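Local structure of seryl-tRNA synthetase, cytoplasmic (Candida albicans, 3QO8) at residues E51-L56 / N85-I90; K61-R66 / D75-K80; P139-A144 / F358-E363; A143-A148 / E417-E422. The protein catalyses the attachment of serine to tRNA(Ser), first activating the amino acid with ATP to seryl-adenylate and then transferring it to the acceptor end of the tRNA. All coordinates share one frame; numbering follows the deposited sequence.

How the interactions relate
From the N terminus, helix 30-65 runs out along the tRNA-binding arm and helix 74-107 returns. Interaction 1 closes this hairpin partway along, and interaction 2 is nested inside its loop, nearer the turn; their centres lie about 15 Å apart, and the Leu56 side chain packs on the backbone of Lys80. Both are complete before the other two begin. Interactions 3 and 4 start from the same loop, which follows strand 126-131, and share Ala143 and Ala144. Interaction 3 ties it to the turn between strands 350-358 and 363-372, interaction 4 to the end of helix 408-419. Glu417 joins them through Phe360 and Gln361. The pairs lie on opposite sides of the chain's centre.

Interaction 1 of 4, residues E51-L56 / N85-I90; sequences EHNKKL and NEKKEI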
# COMPACT_ATOMS: atom_id res chain seq x y z
N GLU A 51 44.54 28.72 -7.06
CA GLU A 51 45.51 29.68 -7.57
C GLU A 51 44.84 30.98 -7.99
O GLU A 51 45.38 32.08 -7.75
CB GLU A 51 46.28 29.09 -8.75
CG GLU A 51 47.00 27.80 -8.42
CD GLU A 51 47.80 27.27 -9.60
OE1 GLU A 51 48.08 26.05 -9.63
OE2 GLU A 51 48.14 28.07 -10.50
N HIS A 52 43.69 30.87 -8.63
CA HIS A 52 42.96 32.06 -9.07
C HIS A 52 42.51 32.88 -7.86
O HIS A 52 42.55 34.11 -7.89
CB HIS A 52 41.77 31.69 -9.96
CG HIS A 52 42.13 31.52 -11.41
ND1 HIS A 52 42.93 30.49 -11.86
CD2 HIS A 52 41.82 32.26 -12.50
CE1 HIS A 52 43.08 30.60 -13.17
NE2 HIS A 52 42.42 31.66 -13.58
N ASN A 53 42.09 32.20 -6.80
CA ASN A 53 41.76 32.90 -5.56
C ASN A 53 42.97 33.63 -5.00
O ASN A 53 42.87 34.79 -4.60
CB ASN A 53 41.19 31.94 -4.52
CG ASN A 53 39.75 31.57 -4.80
OD1 ASN A 53 39.07 32.24 -5.57
ND2 ASN A 53 39.28 30.50 -4.17
N LYS A 54 44.12 32.96 -4.99
CA LYS A 54 45.35 33.59 -4.52
C LYS A 54 45.70 34.82 -5.37
O LYS A 54 45.98 35.89 -4.82
CB LYS A 54 46.50 32.58 -4.48
CG LYS A 54 46.31 31.47 -3.44
CD LYS A 54 47.58 30.64 -3.25
CE LYS A 54 47.81 29.64 -4.38
NZ LYS A 54 47.14 28.32 -4.15
N LYS A 55 45.67 34.68 -6.69
CA LYS A 55 45.94 35.81 -7.59
C LYS A 55 44.92 36.93 -7.39
O LYS A 55 45.29 38.11 -7.31
CB LYS A 55 45.96 35.37 -9.06
CG LYS A 55 47.18 34.57 -9.47
CD LYS A 55 47.22 34.36 -10.98
CE LYS A 55 48.42 33.54 -11.43
NZ LYS A 55 48.33 32.12 -10.98
N LEU A 56 43.64 36.58 -7.34
CA LEU A 56 42.59 37.58 -7.13
C LEU A 56 42.78 38.36 -5.84
O LEU A 56 42.70 39.59 -5.83
CB LEU A 56 41.21 36.94 -7.16
CG LEU A 56 40.67 36.55 -8.54
CD1 LEU A 56 39.47 35.62 -8.40
CD2 LEU A 56 40.31 37.78 -9.34
N ASN A 85 36.84 36.26 -14.87
CA ASN A 85 36.21 35.52 -15.96
C ASN A 85 36.73 34.09 -16.08
O ASN A 85 35.97 33.16 -16.34
CB ASN A 85 36.36 36.27 -17.28
CG ASN A 85 35.48 37.51 -17.34
OD1 ASN A 85 34.40 37.53 -16.75
ND2 ASN A 85 35.95 38.55 -18.03
N GLU A 86 38.03 33.92 -15.87
CA GLU A 86 38.63 32.58 -15.87
C GLU A 86 38.10 31.75 -14.71
O GLU A 86 37.77 30.57 -14.87
CB GLU A 86 40.15 32.67 -15.79
CG GLU A 86 40.80 33.20 -17.05
CD GLU A 86 42.27 33.50 -16.87
OE1 GLU A 86 42.79 33.22 -15.77
OE2 GLU A 86 42.90 34.01 -17.82
N LYS A 87 38.01 32.37 -13.54
CA LYS A 87 37.49 31.70 -12.35
C LYS A 87 36.06 31.21 -12.58
O LYS A 87 35.72 30.09 -12.20
CB LYS A 87 37.56 32.61 -11.13
CG LYS A 87 36.97 32.01 -9.86
CD LYS A 87 36.97 33.04 -8.73
CE LYS A 87 36.31 32.49 -7.48
NZ LYS A 87 36.51 33.40 -6.33
N LYS A 88 35.23 32.06 -13.17
CA LYS A 88 33.87 31.65 -13.50
C LYS A 88 33.86 30.35 -14.30
O LYS A 88 33.10 29.42 -13.99
CB LYS A 88 33.14 32.74 -14.29
CG LYS A 88 32.79 33.95 -13.46
CD LYS A 88 31.99 34.97 -14.27
CE LYS A 88 31.84 36.26 -13.48
NZ LYS A 88 31.05 37.28 -14.25
N GLU A 89 34.71 30.28 -15.31
CA GLU A 89 34.78 29.10 -16.15
C GLU A 89 35.24 27.88 -15.35
O GLU A 89 34.64 26.81 -15.44
CB GLU A 89 35.70 29.34 -17.34
CG GLU A 89 35.60 28.28 -18.41
CD GLU A 89 34.16 28.02 -18.83
OE1 GLU A 89 33.36 28.98 -18.79
OE2 GLU A 89 33.84 26.87 -19.18
N ILE A 90 36.30 28.05 -14.58
CA ILE A 90 36.84 26.97 -13.75
C ILE A 90 35.77 26.46 -12.78
O ILE A 90 35.62 25.25 -12.60
CB ILE A 90 38.08 27.43 -12.97
CG1 ILE A 90 39.21 27.77 -13.93
CG2 ILE A 90 38.53 26.37 -11.98
CD1 ILE A 90 40.38 28.47 -13.28
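His52 and Glu86 make the principal polar contact between two antiparallel helices, 30-65 and 74-107, whose local axes pass 10.3 Å apart. The imidazole NE2 donates to Glu86 OE1 at 2.7 Å, reaching the lone pair that faces away from the other carboxylate oxygen. With an N-H...O angle of 148° the bond is somewhat bent, and the ring and carboxylate planes stand 68° apart. A second hydrogen bond runs the other way: Lys87 NZ gives to Asn53 OD1 at 2.9 Å. All the side-chain torsions of Lys87 are close to 180°, and this full extension carries the ammonium group across to the opposite helix.

Apolar contacts accompany these two bonds. The CD1 methyl of Ile90 sits over one face of the His52 ring, 3.6 Å from its centroid, in a CH-pi contact. Leu56 CD1 lies 3.6 Å from Lys87 CD, so the lysine contributes its aliphatic stem to the packing as well as its charged end. Leu83 adds to the apolar surroundings of His52 and Leu56.

The histidine is gripped at both nitrogens, since ND1 bonds to the carbonyl oxygen of Asp48, while Glu86 OE2 forms a salt bridge with Lys82. These bonds would fix the rotation of the buried imidazole. With acceptors at both nitrogens the ring is probably doubly protonated, its positive charge favoured by Glu86, which gives the hairpin a specific polar link beside its apolar contacts.

Interaction 2 of 4, residues K61-R66 / D75-K80; sequences KEIGKR and DLIAEK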
# COMPACT_ATOMS: atom_id res chain seq x y z
N LYS A 61 44.02 43.39 -3.48
CA LYS A 61 44.78 43.98 -2.38
C LYS A 61 45.79 45.01 -2.90
O LYS A 61 46.23 45.89 -2.16
CB LYS A 61 45.50 42.89 -1.58
CG LYS A 61 46.27 43.40 -0.37
CD LYS A 61 47.08 42.28 0.27
CE LYS A 61 46.19 41.13 0.73
NZ LYS A 61 46.99 40.03 1.33
N GLU A 62 46.15 44.89 -4.17
CA GLU A 62 47.00 45.88 -4.83
C GLU A 62 46.15 47.07 -5.25
O GLU A 62 46.57 48.22 -5.13
CB GLU A 62 47.68 45.29 -6.06
CG GLU A 62 49.20 45.24 -5.98
CD GLU A 62 49.71 44.00 -5.28
OE1 GLU A 62 48.99 43.46 -4.40
OE2 GLU A 62 50.83 43.55 -5.60
N ILE A 63 44.96 46.78 -5.76
CA ILE A 63 44.02 47.82 -6.18
C ILE A 63 43.72 48.76 -5.02
O ILE A 63 43.54 49.97 -5.22
CB ILE A 63 42.70 47.20 -6.70
CG1 ILE A 63 42.96 46.36 -7.95
CG2 ILE A 63 41.67 48.28 -6.99
CD1 ILE A 63 41.71 45.75 -8.55
N GLY A 64 43.66 48.21 -3.81
CA GLY A 64 43.43 49.01 -2.62
C GLY A 64 44.52 50.02 -2.39
O GLY A 64 44.26 51.15 -1.97
N LYS A 65 45.76 49.63 -2.67
CA LYS A 65 46.91 50.49 -2.44
C LYS A 65 47.04 51.59 -3.50
O LYS A 65 47.28 52.75 -3.17
CB LYS A 65 48.19 49.66 -2.36
CG LYS A 65 48.18 48.64 -1.24
CD LYS A 65 49.28 47.60 -1.40
CE LYS A 65 49.09 46.45 -0.43
NZ LYS A 65 50.08 45.36 -0.66
N ARG A 66 46.88 51.22 -4.77
CA ARG A 66 46.98 52.18 -5.86
C ARG A 66 45.76 53.10 -5.90
O ARG A 66 45.64 53.97 -6.78
CB ARG A 66 47.20 51.47 -7.19
CG ARG A 66 48.60 50.89 -7.32
CD ARG A 66 48.75 49.98 -8.52
NE ARG A 66 48.41 50.66 -9.76
CZ ARG A 66 48.60 50.13 -10.97
NH1 ARG A 66 49.13 48.91 -11.08
NH2 ARG A 66 48.26 50.81 -12.05
N ASP A 75 44.89 48.91 -15.22
CA ASP A 75 45.57 47.67 -15.59
C ASP A 75 45.31 46.58 -14.56
O ASP A 75 45.11 45.41 -14.91
CB ASP A 75 47.07 47.89 -15.79
CG ASP A 75 47.76 48.32 -14.51
OD1 ASP A 75 47.15 49.09 -13.74
OD2 ASP A 75 48.91 47.88 -14.29
N LEU A 76 45.30 46.95 -13.28
CA LEU A 76 44.98 46.00 -12.22
C LEU A 76 43.52 45.58 -12.35
O LEU A 76 43.17 44.43 -12.07
CB LEU A 76 45.22 46.61 -10.84
CG LEU A 76 46.66 46.75 -10.36
CD1 LEU A 76 46.68 47.21 -8.91
CD2 LEU A 76 47.40 45.43 -10.49
N ILE A 77 42.67 46.51 -12.77
CA ILE A 77 41.26 46.24 -12.96
C ILE A 77 41.07 45.30 -14.14
O ILE A 77 40.28 44.36 -14.07
CB ILE A 77 40.47 47.54 -13.21
CG1 ILE A 77 40.43 48.38 -11.94
CG2 ILE A 77 39.05 47.23 -13.68
CD1 ILE A 77 39.83 49.76 -12.16
N ALA A 78 41.80 45.57 -15.21
CA ALA A 78 41.74 44.74 -16.41
C ALA A 78 42.13 43.30 -16.10
O ALA A 78 41.61 42.37 -16.71
CB ALA A 78 42.62 45.32 -17.49
N GLU A 79 43.06 43.12 -15.16
CA GLU A 79 43.52 41.79 -14.79
C GLU A 79 42.53 41.12 -13.85
O GLU A 79 42.29 39.91 -13.92
CB GLU A 79 44.89 41.84 -14.13
CG GLU A 79 45.38 40.49 -13.64
CD GLU A 79 46.83 40.51 -13.22
OE1 GLU A 79 47.46 39.42 -13.21
OE2 GLU A 79 47.34 41.60 -12.89
N LYS A 80 41.95 41.90 -12.94
CA LYS A 80 40.94 41.37 -12.04
C LYS A 80 39.81 40.78 -12.87
O LYS A 80 39.37 39.64 -12.63
CB LYS A 80 40.41 42.47 -11.12
CG LYS A 80 39.39 41.98 -10.11
CD LYS A 80 38.75 43.15 -9.38
CE LYS A 80 37.99 44.06 -10.33
NZ LYS A 80 36.66 43.50 -10.71
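Helix 61-65 and helix 75-80 run antiparallel at 159°, their short axes 10.0 Å apart, with the CA atoms of Ile63 and Leu76 the nearest pair across them. Leu76 is the central apolar side chain. Its CB lies 3.7 Å from Ile63 CG1, and the two side chains slide past each other in opposite directions. The CD1 branch of Leu76 goes further, meeting Glu62 CB at 3.6 Å and Arg66 CD at 3.5 Å. Isoleucine and leucine suit this seam because their branches pack closely without needing polar partners. Ile63 CD1 reaches on toward Lys80, whose CD is 4.0 Å away; the lysine thus offers methylene groups here.

Arg66, near the connecting loop, adds a salt bridge to Asp75. Its NH2 lies 2.7 Å from OD1, but the N-H...O angle of 122° makes this a weak hydrogen bond, and NH1 to OD2 is weak too because it is long. The guanidinium and carboxylate planes are turned 46° from each other. With a bend at its third torsion, Arg66 lies against Leu76 both with CD and with its guanidinium NH1, 3.4 Å from Leu76 CG, and the same group pairs with Asp75. Arg66 also touches Asp72 and Ala73 in the connecting loop. An apolar seam finished by a surface ion pair near the turn belongs here to the antiparallel helical hairpin that forms the tRNA-binding arm of seryl-tRNA synthetase.

Interaction 3 of 4, residues P139-A144 / F358-E363; sequences PEQIAA and FPFQQE
Pro359 sets CB and CG of its ring against the backbone of segment 139-144, and this is the tight part of the contact. Its CB lies 3.3 Å from Glu140 O and equally 3.3 Å from Ile142 O, while CG reaches toward Ala143 CA. A compact proline suits a place lined by main-chain atoms. Its own carbonyl is used as well: Gln141 CA approaches Pro359 O at 3.3 Å in a CA-H...O contact, and Gln141 CG lies 3.2 Å from the same oxygen. Gln141 is the centre of an inverse gamma turn, a sharp bend in the chain beside the proline.

On the looser side, the exposed Gln362 crosses Gln141. Their amide planes are only 13° apart, yet Gln141 OE1 and Gln362 NE2, 3.4 Å from each other, have too poor an angle for a hydrogen bond. Gln141 NE2 instead bonds to Ala150 O, and passes Phe360 CD1 at 4.1 Å with the amide nearly perpendicular to the ring. The extended Gln141 chain, with CG anti to N (chi1 -157°), brings the amide there.

Trp357 and Tyr136 donate to Glu140 O and Ile142 O respectively. The two loops therefore meet by shape and C-H...O contact, while their stronger polar bonds go to other neighbours.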
# COMPACT_ATOMS: atom_id res chain seq x y z
N PRO A 139 14.05 -34.56 1.22
CA PRO A 139 13.20 -33.72 0.38
C PRO A 139 12.63 -34.53 -0.78
O PRO A 139 13.40 -35.03 -1.58
CB PRO A 139 14.16 -32.65 -0.15
CG PRO A 139 15.38 -32.73 0.74
CD PRO A 139 15.47 -34.16 1.15
N GLU A 140 11.31 -34.69 -0.83
CA GLU A 140 10.67 -35.38 -1.95
C GLU A 140 9.23 -34.91 -2.07
O GLU A 140 8.87 -33.89 -1.49
CB GLU A 140 10.74 -36.91 -1.76
CG GLU A 140 10.21 -37.41 -0.43
CD GLU A 140 10.33 -38.94 -0.30
OE1 GLU A 140 10.53 -39.43 0.84
OE2 GLU A 140 10.22 -39.64 -1.33
N GLN A 141 8.40 -35.64 -2.82
CA GLN A 141 7.04 -35.16 -3.05
C GLN A 141 6.09 -35.52 -1.91
O GLN A 141 5.03 -36.12 -2.12
CB GLN A 141 6.48 -35.67 -4.39
CG GLN A 141 5.35 -34.75 -4.91
CD GLN A 141 4.68 -35.25 -6.18
OE1 GLN A 141 5.19 -36.14 -6.86
NE2 GLN A 141 3.53 -34.67 -6.50
N ILE A 142 6.49 -35.17 -0.70
CA ILE A 142 5.77 -35.51 0.51
C ILE A 142 5.71 -34.26 1.38
O ILE A 142 6.74 -33.61 1.62
CB ILE A 142 6.51 -36.61 1.32
CG1 ILE A 142 6.63 -37.92 0.52
CG2 ILE A 142 5.85 -36.82 2.69
CD1 ILE A 142 5.33 -38.65 0.34
N ALA A 143 4.52 -33.90 1.85
CA ALA A 143 4.37 -32.75 2.73
C ALA A 143 5.16 -32.99 4.01
O ALA A 143 4.91 -33.96 4.73
CB ALA A 143 2.89 -32.52 3.05
N ALA A 144 6.11 -32.11 4.31
CA ALA A 144 7.04 -32.38 5.40
C ALA A 144 6.38 -32.55 6.77
O ALA A 144 6.77 -33.40 7.57
CB ALA A 144 8.13 -31.30 5.46
N PHE A 358 9.66 -26.93 -1.53
CA PHE A 358 8.27 -26.99 -1.95
C PHE A 358 8.03 -28.41 -2.51
O PHE A 358 8.45 -28.72 -3.63
CB PHE A 358 8.00 -25.93 -3.04
CG PHE A 358 7.76 -24.53 -2.49
CD1 PHE A 358 8.76 -23.83 -1.82
CD2 PHE A 358 6.53 -23.90 -2.68
CE1 PHE A 358 8.53 -22.53 -1.33
CE2 PHE A 358 6.29 -22.62 -2.19
CZ PHE A 358 7.30 -21.93 -1.51
N PRO A 359 7.37 -29.27 -1.73
CA PRO A 359 7.35 -30.69 -2.13
C PRO A 359 6.51 -30.99 -3.36
O PRO A 359 6.79 -31.98 -4.02
CB PRO A 359 6.79 -31.41 -0.90
CG PRO A 359 5.97 -30.35 -0.18
CD PRO A 359 6.72 -29.05 -0.42
N PHE A 360 5.50 -30.17 -3.68
CA PHE A 360 4.75 -30.43 -4.90
C PHE A 360 5.62 -30.10 -6.09
O PHE A 360 5.71 -30.85 -7.04
CB PHE A 360 3.45 -29.63 -4.99
CG PHE A 360 2.75 -29.81 -6.32
CD1 PHE A 360 1.92 -30.89 -6.54
CD2 PHE A 360 2.98 -28.93 -7.36
CE1 PHE A 360 1.31 -31.08 -7.78
CE2 PHE A 360 2.37 -29.10 -8.61
CZ PHE A 360 1.53 -30.19 -8.81
N GLN A 361 6.25 -28.93 -6.03
CA GLN A 361 7.15 -28.46 -7.08
C GLN A 361 8.35 -29.38 -7.14
O GLN A 361 9.01 -29.50 -8.16
CB GLN A 361 7.61 -27.04 -6.73
CG GLN A 361 6.48 -26.11 -6.20
CD GLN A 361 5.59 -25.59 -7.33
OE1 GLN A 361 6.08 -25.27 -8.41
NE2 GLN A 361 4.28 -25.52 -7.08
N GLN A 362 8.63 -30.02 -6.01
CA GLN A 362 9.85 -30.78 -5.80
C GLN A 362 11.09 -29.93 -6.10
O GLN A 362 12.00 -30.37 -6.78
CB GLN A 362 9.84 -32.07 -6.64
CG GLN A 362 8.65 -33.00 -6.35
CD GLN A 362 8.54 -34.14 -7.35
OE1 GLN A 362 9.35 -35.07 -7.34
NE2 GLN A 362 7.53 -34.07 -8.22
N GLU A 363 11.12 -28.71 -5.56
CA GLU A 363 12.25 -27.81 -5.75
C GLU A 363 12.40 -26.95 -4.51
O GLU A 363 11.42 -26.63 -3.84
CB GLU A 363 11.99 -26.86 -6.91
CG GLU A 363 11.81 -27.52 -8.25
CD GLU A 363 11.45 -26.51 -9.32
OE1 GLU A 363 11.61 -25.30 -9.07
OE2 GLU A 363 10.99 -26.94 -10.41

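Interaction 4 of 4, residues A143-A148 / E417-E422; sequences AAATGA and ENYQKE. With SSA (5'-O-(N-(L-seryl)-sulfamoyl)adenosine), chain D.
Ala145 sets its methyl squarely over the Tyr419 ring: CB is 3.3 Å from the ring centroid and 12° off the normal, a close CH-pi contact that suits alanine's single methyl. The same ring turns its edge to the adenine of the bound seryl-sulfamoyl adenosine, and Tyr419 OH, hydrogen-bonded to Leu330 O, comes within 2.9 Å of ligand atom N9. Ala145 O accepts a hydrogen bond from the adenine N6 at 2.8 Å, and both residues line a second pocket for this ligand, distinct from the one at the serine- and ATP-binding residues.

Asn418 faces the loop with two oxygens. Its side-chain OD1 takes the N-H of Ala144 on a lone pair at 3.1 Å, and its backbone O takes that of Ala145 at 3.0 Å; ND2 points elsewhere, to Trp357 O and Cys414 O. Small alanines allow this close approach, and Ala143 CB rests 3.3 Å from Asn418 O.

Thr146 holds the far end. With OG1 lying between its backbone N and carbonyl carbon (chi1 64°), the hydroxyl donates to Gln420 O at 2.7 Å and accepts from Ala148 N, forming an ST turn. Ala148 CB then packs on Lys421.

The loop before helix 154-160 is thereby fastened to the C-terminal part of helix 408-419 and the weakly bonded strand 420-421 after it, with strand 424-426 alongside, contributing Leu425 and Val426 against Tyr419 and Val426 against Thr146.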
# COMPACT_ATOMS: atom_id res chain seq x y z
N ALA A 143 4.52 -33.90 1.85
CA ALA A 143 4.37 -32.75 2.73
C ALA A 143 5.16 -32.99 4.01
O ALA A 143 4.91 -33.96 4.73
CB ALA A 143 2.89 -32.52 3.05
N ALA A 144 6.11 -32.11 4.31
CA ALA A 144 7.04 -32.38 5.40
C ALA A 144 6.38 -32.55 6.77
O ALA A 144 6.77 -33.40 7.57
CB ALA A 144 8.13 -31.30 5.46
N ALA A 145 5.35 -31.75 7.04
CA ALA A 145 4.77 -31.71 8.37
C ALA A 145 3.78 -32.84 8.62
O ALA A 145 3.61 -33.27 9.76
CB ALA A 145 4.11 -30.34 8.62
N THR A 146 3.12 -33.30 7.58
CA THR A 146 2.05 -34.27 7.74
C THR A 146 2.42 -35.67 7.25
O THR A 146 1.76 -36.66 7.60
CB THR A 146 0.79 -33.84 6.99
OG1 THR A 146 1.08 -33.81 5.59
CG2 THR A 146 0.34 -32.46 7.45
N GLY A 147 3.44 -35.74 6.40
CA GLY A 147 3.81 -37.00 5.77
C GLY A 147 2.91 -37.40 4.61
O GLY A 147 3.13 -38.42 3.97
N ALA A 148 1.88 -36.60 4.34
CA ALA A 148 0.94 -36.90 3.26
C ALA A 148 1.59 -36.70 1.89
O ALA A 148 2.54 -35.93 1.75
CB ALA A 148 -0.31 -36.02 3.40
N GLU A 417 2.02 -26.25 0.86
CA GLU A 417 2.46 -27.50 0.25
C GLU A 417 2.93 -28.49 1.31
O GLU A 417 2.73 -29.70 1.17
CB GLU A 417 3.52 -27.29 -0.85
CG GLU A 417 2.99 -26.47 -2.03
CD GLU A 417 3.86 -26.57 -3.27
OE1 GLU A 417 4.89 -27.28 -3.25
OE2 GLU A 417 3.49 -25.94 -4.28
N ASN A 418 3.52 -27.98 2.39
CA ASN A 418 4.07 -28.87 3.42
C ASN A 418 3.10 -29.29 4.54
O ASN A 418 3.41 -30.17 5.32
CB ASN A 418 5.34 -28.25 4.03
CG ASN A 418 6.55 -28.41 3.12
OD1 ASN A 418 7.01 -29.53 2.89
ND2 ASN A 418 7.07 -27.29 2.60
N TYR A 419 1.94 -28.65 4.61
CA TYR A 419 1.00 -28.93 5.69
C TYR A 419 -0.30 -29.49 5.16
O TYR A 419 -1.25 -29.69 5.91
CB TYR A 419 0.76 -27.68 6.57
CG TYR A 419 1.81 -27.50 7.64
CD1 TYR A 419 3.05 -26.93 7.34
CD2 TYR A 419 1.58 -27.90 8.95
CE1 TYR A 419 4.03 -26.77 8.32
CE2 TYR A 419 2.55 -27.74 9.94
CZ TYR A 419 3.78 -27.18 9.61
OH TYR A 419 4.75 -27.01 10.58
N GLN A 420 -0.33 -29.78 3.86
CA GLN A 420 -1.51 -30.36 3.25
C GLN A 420 -1.66 -31.81 3.65
O GLN A 420 -0.67 -32.49 3.96
CB GLN A 420 -1.44 -30.26 1.71
CG GLN A 420 -0.46 -31.22 1.05
CD GLN A 420 -0.40 -31.02 -0.46
OE1 GLN A 420 -1.34 -31.39 -1.18
NE2 GLN A 420 0.68 -30.43 -0.95
N LYS A 421 -2.89 -32.29 3.67
CA LYS A 421 -3.15 -33.72 3.74
C LYS A 421 -4.44 -33.96 2.96
O LYS A 421 -4.94 -33.04 2.31
CB LYS A 421 -3.22 -34.20 5.19
CG LYS A 421 -4.38 -33.66 5.97
CD LYS A 421 -4.10 -33.71 7.46
CE LYS A 421 -3.71 -35.09 7.92
NZ LYS A 421 -3.33 -35.08 9.36
N GLU A 422 -4.98 -35.17 3.01
CA GLU A 422 -6.03 -35.54 2.06
C GLU A 422 -7.28 -34.64 2.14
O GLU A 422 -7.83 -34.26 1.12
CB GLU A 422 -6.43 -37.01 2.24
CG GLU A 422 -7.55 -37.46 1.30
CD GLU A 422 -7.95 -38.91 1.50
OE1 GLU A 422 -7.15 -39.81 1.14
OE2 GLU A 422 -9.06 -39.15 2.03
N10 SSA D . 11.17 -30.84 17.82
CA SSA D . 9.71 -30.84 17.84
CB SSA D . 9.23 -29.59 18.58
OG SSA D . 7.80 -29.52 18.55
C9 SSA D . 9.19 -30.85 16.43
O9 SSA D . 7.99 -30.90 16.22
N8 SSA D . 10.10 -30.79 15.46
S1 SSA D . 9.66 -30.61 13.92
O1S SSA D . 10.82 -30.27 13.15
O2S SSA D . 9.08 -31.84 13.44
O5' SSA D . 8.61 -29.50 13.83
C5' SSA D . 8.97 -28.12 13.80
C4' SSA D . 7.74 -27.29 14.13
O4' SSA D . 6.82 -27.28 13.03
C3' SSA D . 6.97 -27.87 15.31
O3' SSA D . 7.32 -27.20 16.52
C2' SSA D . 5.52 -27.64 14.98
O2' SSA D . 5.07 -26.43 15.57
C1' SSA D . 5.47 -27.50 13.47
N9 SSA D . 4.93 -28.77 12.93
C8 SSA D . 5.62 -29.75 12.32
N7 SSA D . 4.75 -30.74 11.99
C5 SSA D . 3.51 -30.36 12.40
C6 SSA D . 2.26 -30.94 12.33
N6 SSA D . 2.07 -32.16 11.76
N1 SSA D . 1.20 -30.27 12.85
C2 SSA D . 1.35 -29.07 13.41
N3 SSA D . 2.56 -28.48 13.49
C4 SSA D . 3.64 -29.12 12.99